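Local coordinates for protein N-acetylglucosamine 2-epimerase (Xylella fastidiosa, PDB 3GT5) that probably acts as a sugar isomerase of the N-acylglucosamine 2-epimerase family, although its substrate is not established, at residues Leu201-Arg204 with Ile205-Gln209; His220-Met223 with Arg224-Asp228; Arg330-Gln333 with Trp334-Arg337. All blocks are in the same frame, centred on the assembly; numbering follows the deposited sequence.

How the interactions relate
The three contacts show how neighbouring residues of one chain organise local geometry within the alpha/alpha barrel expected of this family. They follow one another in series. Interaction 1 lies near the C-terminal end of helix 192-211, interaction 2 in the hairpin turn that leaves strand 220-221, and interaction 3 in the first half of helix 329-346. Interactions 1 and 2 have centres about 13 Å apart and touch directly: Gln209 NE2 lies 2.8 Å from Trp225 O, a probable hydrogen bond that ties helix to turn in one neighbourhood. Interaction 3 belongs to a separate part of the helical barrel, its centre about 26 Å from that of interaction 1 and about 35 Å from that of interaction 2.

Interaction 1 of 3, residues Leu201-Arg204 with Ile205-Gln209; sequences LADR and ITRRQ
Asp203 and Arg207 form an intrahelical salt bridge, four residues apart, near the C-terminal end of helix 192-211, where the helix widens into a pi-type turn. Both Arg207 NE and Arg207 NH1 turn to a single carboxylate oxygen, Asp203 OD1, at 2.9 and 3.0 Å. The oxygen lies close to the guanidinium plane; Arg207 thus grips side-on, through NE and NH1, while the carboxylate is rotated 68° from that plane. The other oxygen, Asp203 OD2, reaches Arg204 NH1 at 2.6 Å in a weak, strongly bent bond, which extends the ion pair into a three-residue network.

Farther round the helix, Arg204 CD lies over one face of the Arg208 guanidinium, 3.4 Å from Arg208 NH1. A water accepts from Arg204 NE and, more weakly, from Arg208 NH1, which probably eases the closeness of the two positive groups.

The widened backbone appears in the bond from Gln209 N to Arg204 O, 2.9 Å, spanning five residues. One turn back, Ala202 O accepts twice: Thr206 N and Thr206 OG1 approach from opposite faces of its plane, the hydroxyl at 2.8 Å because chi1 of 71° folds it back toward the preceding turn.

Arg207 also makes a cation-pi contact with Trp268. Leu201 and Ile205 face helix 172-189, Ala202 and Thr206 face helix 247-263, and the side chain of Arg204 meets Leu155 of strand 155-160.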
loop_
_atom_site.group_PDB
_atom_site.type_symbol
_atom_site.label_atom_id
_atom_site.label_comp_id
_atom_site.label_asym_id
_atom_site.label_seq_id
_atom_site.Cartn_x
_atom_site.Cartn_y
_atom_site.Cartn_z
ATOM N N LEU A 201 -8.081 -6.140 13.111
ATOM C CA LEU A 201 -8.279 -6.129 11.640
ATOM C C LEU A 201 -7.584 -7.332 11.012
ATOM O O LEU A 201 -8.178 -8.040 10.173
ATOM C CB LEU A 201 -7.737 -4.845 11.019
ATOM C CG LEU A 201 -8.371 -3.506 11.376
ATOM C CD1 LEU A 201 -7.581 -2.317 10.736
ATOM C CD2 LEU A 201 -9.875 -3.441 11.002
ATOM N N ALA A 202 -6.317 -7.569 11.383
ATOM C CA ALA A 202 -5.612 -8.777 10.890
ATOM C C ALA A 202 -6.313 -10.102 11.220
ATOM O O ALA A 202 -6.446 -10.974 10.384
ATOM C CB ALA A 202 -4.146 -8.815 11.378
ATOM N N ASP A 203 -6.796 -10.234 12.443
ATOM C CA ASP A 203 -7.484 -11.436 12.847
ATOM C C ASP A 203 -8.765 -11.643 12.024
ATOM O O ASP A 203 -9.000 -12.736 11.454
ATOM C CB ASP A 203 -7.825 -11.338 14.308
ATOM C CG ASP A 203 -8.750 -12.471 14.746
ATOM O OD1 ASP A 203 -8.409 -13.631 14.521
ATOM O OD2 ASP A 203 -9.886 -12.171 15.218
ATOM N N ARG A 204 -9.557 -10.593 11.917
ATOM C CA ARG A 204 -10.851 -10.691 11.215
ATOM C C ARG A 204 -10.636 -11.010 9.736
ATOM O O ARG A 204 -11.325 -11.872 9.169
ATOM C CB ARG A 204 -11.667 -9.418 11.368
ATOM C CG ARG A 204 -12.142 -9.119 12.773
ATOM C CD ARG A 204 -12.953 -10.229 13.405
ATOM N NE ARG A 204 -13.444 -9.726 14.702
ATOM C CZ ARG A 204 -12.742 -9.762 15.831
ATOM N NH1 ARG A 204 -11.552 -10.335 15.848
ATOM N NH2 ARG A 204 -13.240 -9.244 16.963
ATOM N N ILE A 205 -9.701 -10.332 9.102
ATOM C CA ILE A 205 -9.469 -10.597 7.653
ATOM C C ILE A 205 -8.724 -11.939 7.404
ATOM O O ILE A 205 -9.155 -12.769 6.570
ATOM C CB ILE A 205 -8.701 -9.442 6.986
ATOM C CG1 ILE A 205 -9.479 -8.119 7.048
ATOM C CG2 ILE A 205 -8.340 -9.790 5.493
ATOM C CD1 ILE A 205 -10.869 -8.062 6.282
ATOM N N THR A 206 -7.551 -12.128 8.006
ATOM C CA THR A 206 -6.684 -13.249 7.613
ATOM C C THR A 206 -7.109 -14.595 8.236
ATOM O O THR A 206 -6.663 -15.595 7.780
ATOM C CB THR A 206 -5.195 -13.000 7.861
ATOM O OG1 THR A 206 -4.951 -13.026 9.294
ATOM C CG2 THR A 206 -4.756 -11.684 7.243
ATOM N N ARG A 207 -7.974 -14.573 9.256
ATOM C CA ARG A 207 -8.528 -15.789 9.841
ATOM C C ARG A 207 -9.999 -15.944 9.518
ATOM O O ARG A 207 -10.338 -16.851 8.741
ATOM C CB ARG A 207 -8.233 -15.881 11.336
ATOM C CG ARG A 207 -6.736 -15.913 11.599
ATOM C CD ARG A 207 -6.367 -16.729 12.851
ATOM N NE ARG A 207 -6.790 -16.019 14.026
ATOM C CZ ARG A 207 -6.589 -16.429 15.274
ATOM N NH1 ARG A 207 -7.003 -15.662 16.264
ATOM N NH2 ARG A 207 -6.018 -17.601 15.530
ATOM N N ARG A 208 -10.871 -15.096 10.059
ATOM C CA ARG A 208 -12.305 -15.281 9.819
ATOM C C ARG A 208 -12.712 -15.187 8.355
ATOM O O ARG A 208 -13.393 -16.087 7.847
ATOM C CB ARG A 208 -13.124 -14.295 10.615
ATOM C CG ARG A 208 -14.564 -14.721 10.724
ATOM C CD ARG A 208 -15.362 -13.627 11.450
ATOM N NE ARG A 208 -15.386 -12.342 10.725
ATOM C CZ ARG A 208 -15.761 -11.171 11.259
ATOM N NH1 ARG A 208 -16.157 -11.103 12.536
ATOM N NH2 ARG A 208 -15.734 -10.057 10.532
ATOM N N GLN A 209 -12.344 -14.099 7.709
ATOM C CA GLN A 209 -12.755 -13.914 6.306
ATOM C C GLN A 209 -12.058 -14.893 5.386
ATOM O O GLN A 209 -12.690 -15.412 4.443
ATOM C CB GLN A 209 -12.592 -12.468 5.799
ATOM C CG GLN A 209 -13.374 -11.377 6.603
ATOM C CD GLN A 209 -14.843 -11.689 6.736
ATOM O OE1 GLN A 209 -15.369 -11.772 7.846
ATOM N NE2 GLN A 209 -15.524 -11.841 5.606
HETATM O O HOH W 1 -16.265 -9.507 15.126
#

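Interaction 2 of 3, residues His220-Met223 with Arg224-Asp228; sequences HYDM and RWEVD
The rings of Tyr221 and Trp225 meet obliquely beneath a tight turn, their planes 43° apart and the centroids of the phenol and the six-membered indole ring separated by 5.3 Å. Trp225 brings its CE3-CZ3 side over one face of the phenol, with Tyr221 CD2 to Trp225 CZ3 at 3.6 Å. Farther out along the phenol, Tyr221 CE1 touches Val227 CG2 at 3.9 Å, so the tyrosine packs against two residues of the returning chain.

Asp222 and Glu226 instead run side by side and point the same way, their carboxylate planes 59° apart. Chi1 of 66° sets the Asp222 carboxylate between its own backbone N and carbonyl carbon, folded over the turn. There Asp222 OD1 takes two backbone N-H groups, Arg224 N and Glu226 N, each at 2.9 Å and from opposite faces of the carboxylate. The first of these closes an Asx turn. Asp222 OD2 receives two waters, one leading to Arg224 NE and the other to Val227 O. The acid end of Glu226 turns elsewhere, to a salt bridge with Lys212.

The backbone frame is a short, bulged hairpin. Trp225 N bonds to Asp222 O, and Asp222 N to Glu226 O at 2.9 Å, while Asp228 N to His220 O at 2.9 Å leaves Tyr221 and Val227 as an antiparallel non-hydrogen-bonded pair. Trp225 has positive phi, just after two residues in the right-handed helical region. A type I turn followed by this conformation is the signature of a hairpin closed by a G1 beta bulge, here with tryptophan at the bulge position.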
loop_
_atom_site.group_PDB
_atom_site.type_symbol
_atom_site.label_atom_id
_atom_site.label_comp_id
_atom_site.label_asym_id
_atom_site.label_seq_id
_atom_site.Cartn_x
_atom_site.Cartn_y
_atom_site.Cartn_z
ATOM N N HIS A 220 -13.929 -8.886 -1.938
ATOM C CA HIS A 220 -15.267 -8.266 -1.924
ATOM C C HIS A 220 -16.309 -9.040 -1.132
ATOM O O HIS A 220 -16.376 -10.240 -1.206
ATOM C CB HIS A 220 -15.777 -8.158 -3.346
ATOM C CG HIS A 220 -14.780 -7.585 -4.277
ATOM N ND1 HIS A 220 -14.187 -6.362 -4.045
ATOM C CD2 HIS A 220 -14.231 -8.068 -5.414
ATOM C CE1 HIS A 220 -13.352 -6.090 -5.038
ATOM N NE2 HIS A 220 -13.354 -7.112 -5.875
ATOM N N TYR A 221 -17.091 -8.318 -0.343
ATOM C CA TYR A 221 -18.064 -8.923 0.533
ATOM C C TYR A 221 -19.387 -8.131 0.553
ATOM O O TYR A 221 -19.473 -6.986 0.147
ATOM C CB TYR A 221 -17.527 -9.030 1.977
ATOM C CG TYR A 221 -16.209 -9.732 2.075
ATOM C CD1 TYR A 221 -16.119 -11.096 2.374
ATOM C CD2 TYR A 221 -15.028 -9.025 1.833
ATOM C CE1 TYR A 221 -14.857 -11.745 2.441
ATOM C CE2 TYR A 221 -13.784 -9.662 1.891
ATOM C CZ TYR A 221 -13.711 -11.019 2.194
ATOM O OH TYR A 221 -12.481 -11.673 2.249
ATOM N N ASP A 222 -20.442 -8.794 1.034
ATOM C CA ASP A 222 -21.709 -8.136 1.229
ATOM C C ASP A 222 -21.748 -7.471 2.612
ATOM O O ASP A 222 -20.772 -7.558 3.362
ATOM C CB ASP A 222 -22.894 -9.111 0.997
ATOM C CG ASP A 222 -22.993 -10.260 2.021
ATOM O OD1 ASP A 222 -22.461 -10.219 3.152
ATOM O OD2 ASP A 222 -23.687 -11.255 1.681
ATOM N N MET A 223 -22.892 -6.892 2.965
ATOM C CA MET A 223 -23.028 -6.175 4.242
ATOM C C MET A 223 -22.883 -7.063 5.499
ATOM O O MET A 223 -22.631 -6.556 6.613
ATOM C CB MET A 223 -24.387 -5.439 4.247
ATOM C CG MET A 223 -25.620 -6.325 4.496
ATOM S SD MET A 223 -27.135 -5.283 4.467
ATOM C CE MET A 223 -26.856 -4.279 5.921
ATOM N N ARG A 224 -23.047 -8.368 5.355
ATOM C CA ARG A 224 -22.864 -9.304 6.452
ATOM C C ARG A 224 -21.472 -9.983 6.411
ATOM O O ARG A 224 -21.203 -10.971 7.079
ATOM C CB ARG A 224 -24.008 -10.349 6.453
ATOM C CG ARG A 224 -25.291 -9.784 7.008
ATOM C CD ARG A 224 -26.401 -10.756 6.858
ATOM N NE ARG A 224 -26.875 -10.885 5.480
ATOM C CZ ARG A 224 -27.845 -10.150 4.922
ATOM N NH1 ARG A 224 -28.218 -10.397 3.674
ATOM N NH2 ARG A 224 -28.418 -9.142 5.573
ATOM N N TRP A 225 -20.569 -9.394 5.633
ATOM C CA TRP A 225 -19.247 -9.911 5.420
ATOM C C TRP A 225 -19.207 -11.366 4.929
ATOM O O TRP A 225 -18.264 -12.094 5.183
ATOM C CB TRP A 225 -18.358 -9.682 6.641
ATOM C CG TRP A 225 -17.974 -8.246 6.808
ATOM C CD1 TRP A 225 -18.616 -7.301 7.558
ATOM C CD2 TRP A 225 -16.882 -7.589 6.174
ATOM N NE1 TRP A 225 -17.960 -6.092 7.455
ATOM C CE2 TRP A 225 -16.874 -6.255 6.631
ATOM C CE3 TRP A 225 -15.881 -8.008 5.299
ATOM C CZ2 TRP A 225 -15.911 -5.328 6.201
ATOM C CZ3 TRP A 225 -14.941 -7.112 4.885
ATOM C CH2 TRP A 225 -14.960 -5.783 5.331
ATOM N N GLU A 226 -20.221 -11.752 4.159
ATOM C CA GLU A 226 -20.162 -12.988 3.367
ATOM C C GLU A 226 -19.557 -12.658 1.989
ATOM O O GLU A 226 -19.696 -11.554 1.488
ATOM C CB GLU A 226 -21.563 -13.578 3.179
ATOM C CG GLU A 226 -22.166 -14.062 4.490
ATOM C CD GLU A 226 -21.314 -15.080 5.195
ATOM O OE1 GLU A 226 -20.833 -16.030 4.544
ATOM O OE2 GLU A 226 -21.097 -14.949 6.427
ATOM N N VAL A 227 -18.887 -13.628 1.400
ATOM C CA VAL A 227 -18.148 -13.392 0.167
ATOM C C VAL A 227 -19.090 -12.967 -0.967
ATOM O O VAL A 227 -20.151 -13.600 -1.171
ATOM C CB VAL A 227 -17.370 -14.653 -0.276
ATOM C CG1 VAL A 227 -16.742 -14.387 -1.655
ATOM C CG2 VAL A 227 -16.295 -15.008 0.765
ATOM N N ASP A 228 -18.710 -11.929 -1.702
ATOM C CA ASP A 228 -19.390 -11.506 -2.936
ATOM C C ASP A 228 -18.499 -11.996 -4.092
ATOM O O ASP A 228 -17.546 -11.377 -4.454
ATOM C CB ASP A 228 -19.599 -9.985 -2.966
ATOM C CG ASP A 228 -20.399 -9.509 -4.185
ATOM O OD1 ASP A 228 -20.507 -10.300 -5.168
ATOM O OD2 ASP A 228 -20.885 -8.358 -4.166
HETATM O O HOH W 2 -20.658 -6.364 -2.303
HETATM O O HOH W 3 -25.328 -12.471 3.496
HETATM O O HOH W 4 -22.758 -12.743 -0.451
#

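Interaction 3 of 3, residues Arg330-Gln333 with Trp334-Arg337; sequences RYWQ and WYDR
Trp332 and Tyr335 form a T-shaped pair on helix 329-346, one of the many helices of the alpha/alpha barrel architecture. The edge of the indole six-membered ring points at one face of the phenol, with planes 88° apart and centroids at 5.2 Å. The closest side-chain atoms are Trp332 CE3 and Tyr335 CD2, 3.7 Å apart. The two are three positions apart in sequence, and different first torsions bring them together: Tyr335 sets CG opposite its backbone N (chi1 -178°), whereas Trp332 keeps CG beside its own.

Beneath the rings run the ordinary helical bonds. Tyr335 N donates to Tyr331 O at 3.0 Å in a nearly straight bond, and Asp336 N to Trp332 O at 2.9 Å. Trp334 lies on another flank, with Trp334 CD1 3.4 Å from Arg330 O.

Residues from elsewhere in the chain fix these groups from outside. Tyr335 OH bonds to Phe5 O, and Asp336 makes a salt bridge with Arg6, so the N-terminal segment covers this side. Tyr331 packs on helix 309-326 and sends its hydroxyl to Asp278 and Arg274, while Trp334 meets Phe277 and Trp285 edge-to-face.

Arg337 bends back along the helix at chi3. One face of its guanidinium lies against Gln333 O, which already accepts Arg337 N at 3.0 Å, and its NH1 sits over the centre of the Trp334 ring, 3.2 Å above the plane.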
loop_
_atom_site.group_PDB
_atom_site.type_symbol
_atom_site.label_atom_id
_atom_site.label_comp_id
_atom_site.label_asym_id
_atom_site.label_seq_id
_atom_site.Cartn_x
_atom_site.Cartn_y
_atom_site.Cartn_z
ATOM N N ARG A 330 14.367 -21.114 1.920
ATOM C CA ARG A 330 13.535 -21.074 0.733
ATOM C C ARG A 330 12.902 -19.674 0.595
ATOM O O ARG A 330 12.643 -19.226 -0.522
ATOM C CB ARG A 330 12.455 -22.176 0.747
ATOM C CG ARG A 330 13.040 -23.614 0.515
ATOM C CD ARG A 330 12.026 -24.766 0.754
ATOM N NE ARG A 330 11.378 -24.707 2.070
ATOM C CZ ARG A 330 10.321 -25.451 2.435
ATOM N NH1 ARG A 330 9.772 -26.343 1.602
ATOM N NH2 ARG A 330 9.806 -25.314 3.657
ATOM N N TYR A 331 12.660 -18.990 1.726
ATOM C CA TYR A 331 12.140 -17.609 1.670
ATOM C C TYR A 331 13.170 -16.607 1.129
ATOM O O TYR A 331 12.806 -15.678 0.429
ATOM C CB TYR A 331 11.547 -17.150 3.002
ATOM C CG TYR A 331 10.275 -17.869 3.364
ATOM C CD1 TYR A 331 9.166 -17.840 2.529
ATOM C CD2 TYR A 331 10.180 -18.593 4.566
ATOM C CE1 TYR A 331 8.005 -18.521 2.862
ATOM C CE2 TYR A 331 9.003 -19.284 4.910
ATOM C CZ TYR A 331 7.931 -19.247 4.057
ATOM O OH TYR A 331 6.773 -19.924 4.385
ATOM N N TRP A 332 14.453 -16.790 1.413
ATOM C CA TRP A 332 15.457 -15.938 0.787
ATOM C C TRP A 332 15.604 -16.233 -0.704
ATOM O O TRP A 332 15.885 -15.316 -1.479
ATOM C CB TRP A 332 16.821 -16.037 1.487
ATOM C CG TRP A 332 16.936 -15.240 2.779
ATOM C CD1 TRP A 332 17.293 -15.724 4.013
ATOM C CD2 TRP A 332 16.785 -13.823 2.939
ATOM N NE1 TRP A 332 17.335 -14.710 4.926
ATOM C CE2 TRP A 332 17.042 -13.526 4.296
ATOM C CE3 TRP A 332 16.445 -12.777 2.072
ATOM C CZ2 TRP A 332 16.912 -12.242 4.817
ATOM C CZ3 TRP A 332 16.376 -11.478 2.580
ATOM C CH2 TRP A 332 16.596 -11.230 3.948
ATOM N N GLN A 333 15.445 -17.502 -1.101
ATOM C CA GLN A 333 15.416 -17.851 -2.518
ATOM C C GLN A 333 14.256 -17.147 -3.222
ATOM O O GLN A 333 14.420 -16.658 -4.353
ATOM C CB GLN A 333 15.412 -19.365 -2.726
ATOM C CG GLN A 333 16.777 -19.911 -2.361
ATOM C CD GLN A 333 16.803 -21.371 -2.041
ATOM O OE1 GLN A 333 15.801 -22.089 -2.151
ATOM N NE2 GLN A 333 17.978 -21.834 -1.614
ATOM N N TRP A 334 13.105 -17.057 -2.558
ATOM C CA TRP A 334 11.983 -16.293 -3.152
ATOM C C TRP A 334 12.329 -14.821 -3.312
ATOM O O TRP A 334 12.089 -14.222 -4.343
ATOM C CB TRP A 334 10.692 -16.452 -2.356
ATOM C CG TRP A 334 9.907 -17.640 -2.829
ATOM C CD1 TRP A 334 9.702 -18.805 -2.165
ATOM C CD2 TRP A 334 9.217 -17.763 -4.078
ATOM N NE1 TRP A 334 8.942 -19.652 -2.922
ATOM C CE2 TRP A 334 8.604 -19.031 -4.091
ATOM C CE3 TRP A 334 9.028 -16.911 -5.167
ATOM C CZ2 TRP A 334 7.848 -19.482 -5.168
ATOM C CZ3 TRP A 334 8.284 -17.351 -6.230
ATOM C CH2 TRP A 334 7.701 -18.639 -6.223
ATOM N N TYR A 335 12.875 -14.248 -2.255
ATOM C CA TYR A 335 13.369 -12.868 -2.281
ATOM C C TYR A 335 14.272 -12.603 -3.481
ATOM O O TYR A 335 14.081 -11.630 -4.200
ATOM C CB TYR A 335 14.136 -12.590 -0.995
ATOM C CG TYR A 335 14.669 -11.193 -0.847
ATOM C CD1 TYR A 335 13.857 -10.165 -0.413
ATOM C CD2 TYR A 335 15.994 -10.894 -1.138
ATOM C CE1 TYR A 335 14.324 -8.856 -0.279
ATOM C CE2 TYR A 335 16.463 -9.591 -1.016
ATOM C CZ TYR A 335 15.646 -8.576 -0.585
ATOM O OH TYR A 335 16.146 -7.281 -0.475
ATOM N N ASP A 336 15.237 -13.490 -3.683
ATOM C CA ASP A 336 16.226 -13.332 -4.746
ATOM C C ASP A 336 15.593 -13.439 -6.119
ATOM O O ASP A 336 15.917 -12.673 -6.998
ATOM C CB ASP A 336 17.342 -14.393 -4.644
ATOM C CG ASP A 336 18.290 -14.192 -3.455
ATOM O OD1 ASP A 336 18.323 -13.144 -2.760
ATOM O OD2 ASP A 336 19.066 -15.144 -3.219
ATOM N N ARG A 337 14.679 -14.371 -6.320
ATOM C CA ARG A 337 14.068 -14.499 -7.651
ATOM C C ARG A 337 13.099 -13.369 -7.982
ATOM O O ARG A 337 12.977 -12.946 -9.153
ATOM C CB ARG A 337 13.478 -15.914 -7.895
ATOM C CG ARG A 337 12.168 -16.275 -7.263
ATOM C CD ARG A 337 11.697 -17.706 -7.763
ATOM N NE ARG A 337 12.634 -18.793 -7.414
ATOM C CZ ARG A 337 12.670 -19.509 -6.271
ATOM N NH1 ARG A 337 11.812 -19.328 -5.276
ATOM N NH2 ARG A 337 13.592 -20.455 -6.120
#